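Beta-galactosidase/beta-glucuronidase (Faecalibacterium prausnitzii L2-6, PDB 6MVF) binds flavin mononucleotide and, as a member of glycoside hydrolase family 2, probably cleaves beta-linked sugars such as glucuronides. Local coordinates at residues P181-T186 with V256-Q261; S201-P206 with F210-S215; A195-K200 with A272-R277; E217-C222 with D242-S247. All coordinates share one frame; numbering follows the deposited sequence.

Interaction 1 of 4, residues P181-T186 with V256-Q261; sequences PGIMVT and VVARLQ. With FMN (flavin mononucleotide), chain G.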
# COMPACT_ATOMS: atom_id res chain seq x y z
N PRO A 181 23.33 18.84 5.47
CA PRO A 181 22.91 17.54 6.02
C PRO A 181 23.75 17.05 7.19
O PRO A 181 23.34 16.11 7.88
CB PRO A 181 23.03 16.61 4.81
CG PRO A 181 24.15 17.23 3.98
CD PRO A 181 24.05 18.73 4.19
N GLY A 182 24.92 17.65 7.43
CA GLY A 182 25.82 17.16 8.45
C GLY A 182 26.85 16.17 7.97
O GLY A 182 27.66 15.69 8.77
N ILE A 183 26.86 15.85 6.68
CA ILE A 183 27.80 14.88 6.13
C ILE A 183 28.09 15.25 4.68
O ILE A 183 27.19 15.67 3.94
CB ILE A 183 27.25 13.44 6.28
CG1 ILE A 183 28.31 12.40 5.93
CG2 ILE A 183 26.00 13.25 5.46
CD1 ILE A 183 27.91 11.01 6.34
N MET A 184 29.36 15.17 4.29
CA MET A 184 29.76 15.34 2.90
C MET A 184 30.50 14.09 2.42
O MET A 184 31.27 13.47 3.16
CB MET A 184 30.60 16.60 2.72
CG MET A 184 31.92 16.58 3.43
SD MET A 184 32.76 18.15 3.19
CE MET A 184 33.03 18.18 1.41
N VAL A 185 30.22 13.71 1.18
CA VAL A 185 30.69 12.44 0.63
C VAL A 185 31.24 12.71 -0.75
O VAL A 185 30.52 13.18 -1.64
CB VAL A 185 29.56 11.38 0.56
CG1 VAL A 185 30.11 10.04 0.10
CG2 VAL A 185 28.81 11.25 1.91
N THR A 186 32.52 12.40 -0.95
CA THR A 186 33.13 12.51 -2.26
C THR A 186 33.47 11.13 -2.79
O THR A 186 34.46 10.53 -2.37
CB THR A 186 34.39 13.38 -2.18
OG1 THR A 186 34.06 14.64 -1.58
CG2 THR A 186 34.97 13.62 -3.57
N VAL A 256 25.44 6.03 2.12
CA VAL A 256 26.37 6.22 3.23
C VAL A 256 25.54 6.54 4.47
O VAL A 256 24.74 7.47 4.47
CB VAL A 256 27.39 7.32 2.93
CG1 VAL A 256 28.36 7.48 4.09
CG2 VAL A 256 28.14 7.00 1.64
N VAL A 257 25.71 5.74 5.52
CA VAL A 257 25.02 5.91 6.79
C VAL A 257 26.05 6.30 7.83
O VAL A 257 27.16 5.75 7.85
CB VAL A 257 24.29 4.61 7.18
CG1 VAL A 257 23.62 4.76 8.55
CG2 VAL A 257 23.28 4.22 6.09
N ALA A 258 25.72 7.28 8.68
CA ALA A 258 26.63 7.71 9.73
C ALA A 258 25.89 7.71 11.05
O ALA A 258 24.82 8.31 11.15
CB ALA A 258 27.22 9.10 9.46
N ARG A 259 26.47 7.05 12.06
CA ARG A 259 25.84 6.87 13.36
C ARG A 259 26.74 7.41 14.45
O ARG A 259 27.86 6.92 14.61
CB ARG A 259 25.53 5.41 13.64
CG ARG A 259 24.22 4.95 13.11
CD ARG A 259 23.84 3.58 13.66
NE ARG A 259 22.75 3.04 12.86
CZ ARG A 259 22.91 2.25 11.81
NH1 ARG A 259 24.14 1.89 11.45
NH2 ARG A 259 21.85 1.81 11.12
N LEU A 260 26.23 8.38 15.21
CA LEU A 260 26.89 8.86 16.42
C LEU A 260 26.57 7.91 17.59
O LEU A 260 25.41 7.80 18.01
CB LEU A 260 26.45 10.29 16.72
CG LEU A 260 27.20 11.01 17.84
CD1 LEU A 260 28.70 11.18 17.53
CD2 LEU A 260 26.54 12.34 18.12
N GLN A 261 27.60 7.27 18.13
CA GLN A 261 27.46 6.10 18.99
C GLN A 261 28.08 6.36 20.36
O GLN A 261 29.19 6.88 20.46
CB GLN A 261 28.18 4.88 18.34
CG GLN A 261 28.06 3.54 19.08
CD GLN A 261 26.73 2.81 18.80
OE1 GLN A 261 25.92 3.23 17.95
NE2 GLN A 261 26.51 1.72 19.52
N1 FMN G . 31.23 22.67 8.82
C2 FMN G . 30.38 22.41 9.82
O2 FMN G . 30.62 22.78 10.97
N3 FMN G . 29.24 21.78 9.65
C4 FMN G . 28.85 21.33 8.50
O4 FMN G . 27.79 20.75 8.34
C4A FMN G . 29.71 21.55 7.39
N5 FMN G . 29.31 21.11 6.22
C5A FMN G . 30.06 21.28 5.15
C6 FMN G . 29.61 20.80 3.95
C7 FMN G . 30.36 20.95 2.84
C7M FMN G . 29.87 20.43 1.54
C8 FMN G . 31.64 21.65 2.92
C8M FMN G . 32.46 21.84 1.70
C9 FMN G . 32.08 22.13 4.14
C9A FMN G . 31.34 21.96 5.27
N10 FMN G . 31.77 22.47 6.48
C10 FMN G . 30.95 22.26 7.59
C1' FMN G . 33.08 23.10 6.50
C2' FMN G . 33.28 24.57 6.80
O2' FMN G . 33.14 25.15 5.53
C3' FMN G . 34.69 24.90 7.24
O3' FMN G . 35.33 23.73 7.70
C4' FMN G . 34.78 25.87 8.40
O4' FMN G . 33.78 25.47 9.33
C5' FMN G . 34.64 27.34 8.01
O5' FMN G . 33.31 27.80 8.19
P FMN G . 32.75 29.15 7.57
O1P FMN G . 31.75 29.55 8.58
O2P FMN G . 33.95 30.04 7.42
O3P FMN G . 32.15 28.87 6.23

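Interaction 2 of 4, residues S201-P206 with F210-S215; sequences SFVTNP and FTVMYS. With FMN (flavin mononucleotide), chain G.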
# COMPACT_ATOMS: atom_id res chain seq x y z
N SER A 201 31.84 13.98 8.40
CA SER A 201 30.63 14.39 9.09
C SER A 201 31.01 15.39 10.18
O SER A 201 32.19 15.58 10.50
CB SER A 201 29.88 13.19 9.68
OG SER A 201 30.68 12.50 10.64
N PHE A 202 30.00 16.04 10.75
CA PHE A 202 30.23 17.17 11.65
C PHE A 202 29.34 17.01 12.87
O PHE A 202 28.11 16.96 12.74
CB PHE A 202 29.95 18.49 10.94
CG PHE A 202 30.76 18.66 9.69
CD1 PHE A 202 32.05 19.15 9.74
CD2 PHE A 202 30.24 18.28 8.46
CE1 PHE A 202 32.81 19.28 8.59
CE2 PHE A 202 30.98 18.42 7.31
CZ PHE A 202 32.27 18.92 7.37
N VAL A 203 29.95 16.93 14.04
CA VAL A 203 29.24 16.62 15.27
C VAL A 203 29.22 17.87 16.15
O VAL A 203 30.28 18.45 16.44
CB VAL A 203 29.87 15.42 16.00
CG1 VAL A 203 29.01 15.01 17.20
CG2 VAL A 203 30.06 14.25 15.01
N THR A 204 28.02 18.28 16.55
CA THR A 204 27.82 19.29 17.57
C THR A 204 27.97 18.64 18.94
O THR A 204 27.36 17.60 19.21
CB THR A 204 26.43 19.93 17.43
OG1 THR A 204 26.30 20.54 16.15
CG2 THR A 204 26.16 20.97 18.54
N ASN A 205 28.78 19.24 19.79
CA ASN A 205 29.15 18.72 21.10
C ASN A 205 29.77 17.33 21.05
O ASN A 205 29.32 16.44 21.78
CB ASN A 205 27.93 18.70 22.01
CG ASN A 205 27.37 20.07 22.22
OD1 ASN A 205 28.11 21.02 22.50
ND2 ASN A 205 26.05 20.20 22.08
N PRO A 206 30.82 17.10 20.26
CA PRO A 206 31.53 15.82 20.34
C PRO A 206 32.18 15.67 21.70
O PRO A 206 32.21 16.60 22.51
CB PRO A 206 32.58 15.92 19.23
CG PRO A 206 32.86 17.37 19.15
CD PRO A 206 31.55 18.08 19.43
N PHE A 210 31.94 9.50 22.36
CA PHE A 210 31.18 9.36 21.13
C PHE A 210 32.10 8.96 19.97
O PHE A 210 33.18 9.52 19.81
CB PHE A 210 30.44 10.65 20.81
CG PHE A 210 29.29 10.94 21.74
CD1 PHE A 210 28.11 10.20 21.67
CD2 PHE A 210 29.38 11.98 22.66
CE1 PHE A 210 27.05 10.46 22.51
CE2 PHE A 210 28.32 12.25 23.52
CZ PHE A 210 27.14 11.49 23.45
N THR A 211 31.66 7.99 19.18
CA THR A 211 32.30 7.66 17.91
C THR A 211 31.32 7.89 16.76
O THR A 211 30.11 8.03 16.95
CB THR A 211 32.79 6.21 17.88
OG1 THR A 211 31.74 5.35 18.29
CG2 THR A 211 34.00 6.00 18.76
N VAL A 212 31.85 7.91 15.54
CA VAL A 212 31.04 7.91 14.33
C VAL A 212 31.31 6.61 13.57
O VAL A 212 32.44 6.36 13.14
CB VAL A 212 31.32 9.15 13.46
CG1 VAL A 212 30.56 9.04 12.13
CG2 VAL A 212 30.93 10.43 14.20
N MET A 213 30.27 5.79 13.43
CA MET A 213 30.38 4.51 12.73
C MET A 213 29.77 4.69 11.35
O MET A 213 28.57 4.96 11.22
CB MET A 213 29.68 3.39 13.50
CG MET A 213 30.18 3.23 14.94
SD MET A 213 29.42 1.83 15.79
CE MET A 213 27.70 2.11 15.36
N TYR A 214 30.61 4.57 10.33
CA TYR A 214 30.22 4.75 8.94
C TYR A 214 29.94 3.40 8.32
O TYR A 214 30.72 2.46 8.48
CB TYR A 214 31.32 5.42 8.15
CG TYR A 214 31.64 6.85 8.54
CD1 TYR A 214 30.74 7.86 8.29
CD2 TYR A 214 32.87 7.18 9.10
CE1 TYR A 214 31.04 9.16 8.61
CE2 TYR A 214 33.18 8.48 9.43
CZ TYR A 214 32.25 9.47 9.17
OH TYR A 214 32.53 10.77 9.49
N SER A 215 28.84 3.31 7.58
CA SER A 215 28.47 2.09 6.88
C SER A 215 28.02 2.45 5.47
O SER A 215 27.28 3.42 5.28
CB SER A 215 27.36 1.36 7.64
OG SER A 215 26.77 0.35 6.82
N1 FMN G . 31.23 22.67 8.82
C2 FMN G . 30.38 22.41 9.82
O2 FMN G . 30.62 22.78 10.97
N3 FMN G . 29.24 21.78 9.65
C4 FMN G . 28.85 21.33 8.50
O4 FMN G . 27.79 20.75 8.34
C4A FMN G . 29.71 21.55 7.39
N5 FMN G . 29.31 21.11 6.22
C5A FMN G . 30.06 21.28 5.15
C6 FMN G . 29.61 20.80 3.95
C7 FMN G . 30.36 20.95 2.84
C7M FMN G . 29.87 20.43 1.54
C8 FMN G . 31.64 21.65 2.92
C8M FMN G . 32.46 21.84 1.70
C9 FMN G . 32.08 22.13 4.14
C9A FMN G . 31.34 21.96 5.27
N10 FMN G . 31.77 22.47 6.48
C10 FMN G . 30.95 22.26 7.59
C1' FMN G . 33.08 23.10 6.50
C2' FMN G . 33.28 24.57 6.80
O2' FMN G . 33.14 25.15 5.53
C3' FMN G . 34.69 24.90 7.24
O3' FMN G . 35.33 23.73 7.70
C4' FMN G . 34.78 25.87 8.40
O4' FMN G . 33.78 25.47 9.33
C5' FMN G . 34.64 27.34 8.01
O5' FMN G . 33.31 27.80 8.19
P FMN G . 32.75 29.15 7.57
O1P FMN G . 31.75 29.55 8.58
O2P FMN G . 33.95 30.04 7.42
O3P FMN G . 32.15 28.87 6.23

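Interaction 3 of 4, residues A195-K200 with A272-R277; sequences ATFEIK and ANVGVR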
# COMPACT_ATOMS: atom_id res chain seq x y z
N ALA A 195 35.94 2.00 -5.70
CA ALA A 195 35.61 3.39 -5.46
C ALA A 195 36.04 3.76 -4.05
O ALA A 195 35.91 2.97 -3.12
CB ALA A 195 34.11 3.67 -5.65
N THR A 196 36.59 4.97 -3.92
CA THR A 196 36.84 5.58 -2.63
C THR A 196 35.68 6.52 -2.33
O THR A 196 35.14 7.17 -3.23
CB THR A 196 38.16 6.35 -2.62
OG1 THR A 196 38.17 7.27 -3.71
CG2 THR A 196 39.34 5.41 -2.74
N PHE A 197 35.28 6.55 -1.06
CA PHE A 197 34.29 7.49 -0.55
C PHE A 197 35.04 8.26 0.52
O PHE A 197 35.23 7.74 1.63
CB PHE A 197 33.07 6.79 0.04
CG PHE A 197 32.31 5.98 -0.95
CD1 PHE A 197 32.85 4.83 -1.50
CD2 PHE A 197 31.02 6.36 -1.33
CE1 PHE A 197 32.13 4.08 -2.43
CE2 PHE A 197 30.28 5.61 -2.26
CZ PHE A 197 30.82 4.46 -2.80
N GLU A 198 35.53 9.44 0.19
CA GLU A 198 36.03 10.34 1.21
C GLU A 198 34.82 10.95 1.88
O GLU A 198 33.98 11.55 1.22
CB GLU A 198 36.92 11.42 0.62
CG GLU A 198 38.09 10.85 -0.16
CD GLU A 198 38.80 11.91 -0.99
OE1 GLU A 198 39.53 12.73 -0.38
OE2 GLU A 198 38.62 11.94 -2.23
N ILE A 199 34.72 10.76 3.18
CA ILE A 199 33.56 11.17 3.97
C ILE A 199 34.03 12.09 5.09
O ILE A 199 35.07 11.83 5.72
CB ILE A 199 32.84 9.93 4.55
CG1 ILE A 199 32.44 8.99 3.42
CG2 ILE A 199 31.64 10.33 5.40
CD1 ILE A 199 32.20 7.59 3.92
N LYS A 200 33.28 13.15 5.33
CA LYS A 200 33.42 13.92 6.56
C LYS A 200 32.03 14.22 7.11
O LYS A 200 31.14 14.64 6.37
CB LYS A 200 34.20 15.22 6.34
CG LYS A 200 34.56 15.96 7.64
CD LYS A 200 35.96 16.58 7.55
CE LYS A 200 36.23 17.65 8.61
NZ LYS A 200 36.38 19.01 7.99
N ALA A 272 22.92 9.44 3.33
CA ALA A 272 23.06 10.14 2.06
C ALA A 272 23.14 9.13 0.93
O ALA A 272 23.92 8.16 1.00
CB ALA A 272 24.31 11.03 2.08
N ASN A 273 22.36 9.35 -0.12
CA ASN A 273 22.47 8.60 -1.35
C ASN A 273 23.49 9.28 -2.25
O ASN A 273 23.47 10.51 -2.43
CB ASN A 273 21.11 8.50 -2.04
CG ASN A 273 20.09 7.76 -1.18
OD1 ASN A 273 20.45 7.06 -0.23
ND2 ASN A 273 18.82 7.90 -1.52
N VAL A 274 24.44 8.49 -2.77
CA VAL A 274 25.54 9.03 -3.56
C VAL A 274 25.80 8.09 -4.72
O VAL A 274 25.41 6.92 -4.72
CB VAL A 274 26.82 9.22 -2.71
CG1 VAL A 274 26.56 10.16 -1.51
CG2 VAL A 274 27.38 7.88 -2.26
N GLY A 275 26.47 8.64 -5.74
CA GLY A 275 26.83 7.87 -6.91
C GLY A 275 28.29 8.06 -7.24
O GLY A 275 28.89 9.08 -6.90
N VAL A 276 28.86 7.05 -7.90
CA VAL A 276 30.26 7.04 -8.30
C VAL A 276 30.32 7.37 -9.80
O VAL A 276 29.88 6.57 -10.64
CB VAL A 276 30.91 5.68 -8.01
CG1 VAL A 276 32.42 5.79 -8.10
CG2 VAL A 276 30.47 5.17 -6.64
N ARG A 277 30.87 8.53 -10.14
CA ARG A 277 31.11 8.85 -11.55
C ARG A 277 32.23 9.85 -11.64
O ARG A 277 32.44 10.65 -10.73
CB ARG A 277 29.86 9.41 -12.25
CG ARG A 277 29.54 10.86 -11.94
CD ARG A 277 28.79 10.95 -10.64
NE ARG A 277 28.51 12.32 -10.25
CZ ARG A 277 29.40 13.12 -9.67
NH1 ARG A 277 30.64 12.67 -9.48
NH2 ARG A 277 29.06 14.37 -9.32

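Interaction 4 of 4, residues E217-C222 with D242-S247; sequences EDPYGC and DAELWS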
# COMPACT_ATOMS: atom_id res chain seq x y z
N GLU A 217 26.08 1.01 2.10
CA GLU A 217 25.17 0.00 1.59
C GLU A 217 25.10 0.10 0.07
O GLU A 217 25.05 1.20 -0.48
CB GLU A 217 23.77 0.17 2.20
CG GLU A 217 23.75 -0.08 3.71
CD GLU A 217 22.48 0.41 4.41
OE1 GLU A 217 21.66 1.12 3.78
OE2 GLU A 217 22.32 0.08 5.61
N ASP A 218 25.12 -1.06 -0.60
CA ASP A 218 25.12 -1.14 -2.06
C ASP A 218 23.71 -0.85 -2.56
O ASP A 218 22.79 -0.61 -1.77
CB ASP A 218 25.69 -2.50 -2.49
CG ASP A 218 24.74 -3.69 -2.24
OD1 ASP A 218 23.60 -3.52 -1.77
OD2 ASP A 218 25.16 -4.83 -2.50
N PRO A 219 23.49 -0.84 -3.88
CA PRO A 219 22.14 -0.50 -4.38
C PRO A 219 21.04 -1.39 -3.83
O PRO A 219 19.89 -0.95 -3.71
CB PRO A 219 22.29 -0.65 -5.90
CG PRO A 219 23.75 -0.31 -6.16
CD PRO A 219 24.48 -0.88 -4.98
N TYR A 220 21.37 -2.62 -3.45
CA TYR A 220 20.41 -3.61 -2.97
C TYR A 220 20.24 -3.59 -1.45
O TYR A 220 19.50 -4.42 -0.92
CB TYR A 220 20.82 -5.01 -3.47
CG TYR A 220 21.36 -4.94 -4.90
CD1 TYR A 220 20.50 -4.94 -6.00
CD2 TYR A 220 22.74 -4.81 -5.14
CE1 TYR A 220 21.00 -4.83 -7.31
CE2 TYR A 220 23.24 -4.69 -6.43
CZ TYR A 220 22.38 -4.70 -7.52
OH TYR A 220 22.90 -4.58 -8.80
N GLY A 221 20.89 -2.66 -0.75
CA GLY A 221 20.75 -2.53 0.69
C GLY A 221 21.77 -3.25 1.55
O GLY A 221 21.76 -3.07 2.77
N CYS A 222 22.65 -4.05 0.96
CA CYS A 222 23.64 -4.82 1.72
C CYS A 222 24.87 -3.99 2.06
O CYS A 222 25.41 -3.27 1.21
CB CYS A 222 24.11 -6.05 0.92
SG CYS A 222 22.81 -7.18 0.38
N ASP A 242 34.71 -3.43 -6.61
CA ASP A 242 33.75 -3.74 -7.67
C ASP A 242 32.58 -2.75 -7.69
O ASP A 242 31.41 -3.12 -7.65
CB ASP A 242 33.23 -5.17 -7.51
CG ASP A 242 34.35 -6.20 -7.54
OD1 ASP A 242 35.21 -6.12 -8.46
OD2 ASP A 242 34.37 -7.09 -6.65
N ALA A 243 32.92 -1.47 -7.73
CA ALA A 243 31.91 -0.43 -7.61
C ALA A 243 30.99 -0.42 -8.83
O ALA A 243 31.42 -0.58 -9.96
CB ALA A 243 32.58 0.93 -7.47
N GLU A 244 29.69 -0.27 -8.57
CA GLU A 244 28.72 -0.03 -9.64
C GLU A 244 28.66 1.47 -9.89
O GLU A 244 28.20 2.23 -9.03
CB GLU A 244 27.36 -0.60 -9.26
CG GLU A 244 27.27 -2.09 -9.54
CD GLU A 244 25.94 -2.67 -9.13
OE1 GLU A 244 24.96 -2.58 -9.92
OE2 GLU A 244 25.86 -3.23 -8.01
N LEU A 245 29.13 1.90 -11.06
CA LEU A 245 29.20 3.33 -11.32
C LEU A 245 27.81 3.91 -11.58
O LEU A 245 26.87 3.20 -11.98
CB LEU A 245 30.11 3.62 -12.50
CG LEU A 245 31.51 3.03 -12.37
CD1 LEU A 245 32.37 3.43 -13.55
CD2 LEU A 245 32.14 3.47 -11.07
N TRP A 246 27.69 5.22 -11.34
CA TRP A 246 26.49 6.01 -11.64
C TRP A 246 26.60 6.64 -13.03
O TRP A 246 27.63 7.25 -13.37
CB TRP A 246 26.31 7.09 -10.57
CG TRP A 246 25.04 7.89 -10.71
CD1 TRP A 246 23.86 7.66 -10.07
CD2 TRP A 246 24.81 9.02 -11.57
NE1 TRP A 246 22.91 8.57 -10.46
CE2 TRP A 246 23.47 9.42 -11.39
CE3 TRP A 246 25.61 9.73 -12.47
CZ2 TRP A 246 22.91 10.50 -12.07
CZ3 TRP A 246 25.06 10.80 -13.14
CH2 TRP A 246 23.72 11.18 -12.94
N SER A 247 25.54 6.51 -13.83
CA SER A 247 25.42 7.29 -15.07
C SER A 247 23.94 7.56 -15.32
O SER A 247 23.08 7.03 -14.63
CB SER A 247 26.06 6.58 -16.27
OG SER A 247 25.24 5.52 -16.74

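Interaction 1 of 4, residues P181-T186 with V256-Q261
Ile-183 and Val-185 on strand 183-186 face Val-256 and Ala-258 on strand 256-261, and the four side chains meet inside the beta sandwich of this glycoside hydrolase family 2 domain. The two strands belong to opposite sheets, their axes 9.4 Å apart and their directions 144° from each other, so the contact rests on side chains, with no hydrogen bond across it. CD1 of Ile-183 comes within 3.7 Å of CB of Ala-258, while its approach to CG1 of Val-256 is looser. Ile-183 reaches this far because its chain is extended, with CG1 anti to the backbone N (chi1 -171°) and CD1 carried straight on beyond it. Beside it, Val-185 and Val-256 meet tip to tip, CG1 of Val-185 against CG2 of Val-256 at 3.9 Å.

Farther out, strand 195-204 bonds to the backbone of Met-184 and Thr-186, and its Ile-199 touches both Ile-183 and Val-256. Asn-387 takes a hydrogen bond from Val-185 N and gives one to Ile-183 O. The alternation of a strand turns Met-184 outward to the flavin: its SD lies over the dimethylbenzene ring, 3.7 Å from C8 of FMN, and its CE is 3.7 Å from the C8M methyl.

Interaction 2 of 4, residues S201-P206 with F210-S215
Ser-201 and Tyr-214 make the close end of this contact: the serine OG donates a hydrogen bond of 2.8 Å to OH of Tyr-214. OG is placed for it by a chi1 of 61°, which sets it between the backbone N and the carbonyl carbon. The phenol oxygen is held a second time by the backbone O of Thr-234, so a buried polar group has two partners. CG1 of Val-212 packs alongside, 3.8 Å from OG of Ser-201, and lies against one face of the Tyr-214 ring toward its rim. Toward the bend the packing thins. Val-203 and Val-212 pass side by side, pointing opposite ways, with their CG2 methyls 4.0 Å apart, and beyond them Pro-206 lies exposed.

The bend is a short crossing from one sheet of the beta sandwich to the other, for strand 195-204 and strand 211-217 lie in opposite layers. Phe-202 points away from strand 211-217, and its ring lies nearly parallel to the isoalloxazine of FMN, one face over the flavin. CE2 of Phe-202 approaches N5 of FMN to 3.3 Å, and C4A sits under the rim of the phenyl ring. An alanine in place of Phe-202 is likely to leave this face of the flavin without its aromatic cover and open a gap between strand and cofactor. The FMN is also hydrogen-bonded by Asp-174 and Tyr-177.

Interaction 3 of 4, residues A195-K200 with A272-R277
Ala-195 and Phe-197, from segment 195-200, pack on Val-274 and Val-276 of segment 272-277, and every touching atom is a carbon. Two kinds of apolar contact can be told apart. The aliphatic one is simple: CB of Ala-195 rests against CG1 of Val-276 at 3.7 Å, with CG2 of the same valine slightly farther off. In the other, an aromatic ring takes part. CG2 of Val-274 lies at the rim of the Phe-197 ring, in its plane, 3.7 Å from CE2 of Phe-197. A chi1 of -58° swings this methyl round to the ring, leaving CG1 of Val-274 opposite the carbonyl carbon. Val-276 instead comes in roughly perpendicular to the phenylalanine side chain, and its CG2 stands 3.9 Å from CZ of Phe-197. The ring end thus touches two valines that come from different directions.

No hydrogen bond crosses between the two segments; the backbone bonds of 195-200 run to neighbours in its own sheet. Phe-197 pairs with Ile-238, and Thr-196 with Lys-188. At the other segment the side chain of Arg-277 turns elsewhere, its NE bonded to the carbonyl O of Pro-389. Apolar side chains facing each other between two sheets, here with Val-276 added from the loop that follows strand 265-274, form the core of a beta sandwich, in this case the family 2 domain between the sugar-binding and TIM-barrel domains.

Interaction 4 of 4, residues E217-C222 with D242-S247
Pro-219 and Tyr-220, which face Glu-244 across the contact, are the two central residues of a type I beta turn running from Asp-218 to Gly-221. The turn is closed by a 3.0 Å hydrogen bond from Gly-221 N to Asp-218 O, and Asp-218 N bonds in addition to Cys-222 O. Gly-221 itself has a positive phi of 94°, where a side chain would press on the carbonyl O of Tyr-220. The opposing segment 242-247 has no regular helix or strand, and the CA atoms of Pro-219 and Glu-244, the nearest pair across, are 8.4 Å apart.

Inside the turn, Asp-218 folds its carboxylate back over the backbone. OD1 of Asp-218 accepts Cys-222 N at 2.9 Å, with the donor 49° out of the carboxylate plane, and takes a second, weak bond from Tyr-220 N. This turn links the two strands of the beta hairpin, 211-217 and 223-230, at one end of the beta sandwich, whereas Glu-244 belongs to the connection from strand 236-240 to strand 254-262.

Glu-244 stretches out straight toward the tyrosine. Its carboxylate lies only 24° from the ring plane and meets the edge of the ring, with OE2 3.4 Å from CE2 of Tyr-220. OH of Tyr-220 donates a weak hydrogen bond to that OE2, and OE1 of Glu-244 is 3.1 Å from the same hydroxyl. Were Glu-244 replaced by a leucine, the hydroxyl of Tyr-220 would probably lose this acceptor and the tyrosine ring would be freer to turn at the surface. Within the turn, Pro-219 covers one face of the Tyr-220 ring, its CB over the centre, while CG of Pro-219 stands 4.0 Å from OE2 of Glu-244.

How the interactions relate
All four contacts belong to one beta-sandwich domain. Interactions 1, 2 and 3 bridge its two sheets, one holding strands 183-189 and 195-204, the other strands 211-217, 254-262 and 265-274. Interactions 1 and 3 alternate along the chain, their centres about 11 Å apart, and share both sheets. Interactions 2 and 4 follow one another between the segments of 1 and of 3. Centre to centre, interaction 2 lies about 8 Å from 1, and both reach FMN; interaction 4 lies about 10 Å from 3, joined to it by a Val-276 to Trp-246 backbone hydrogen bond, and about 24 Å from 2. The series thus runs from flavin pocket through hydrophobic interior to a surface hairpin.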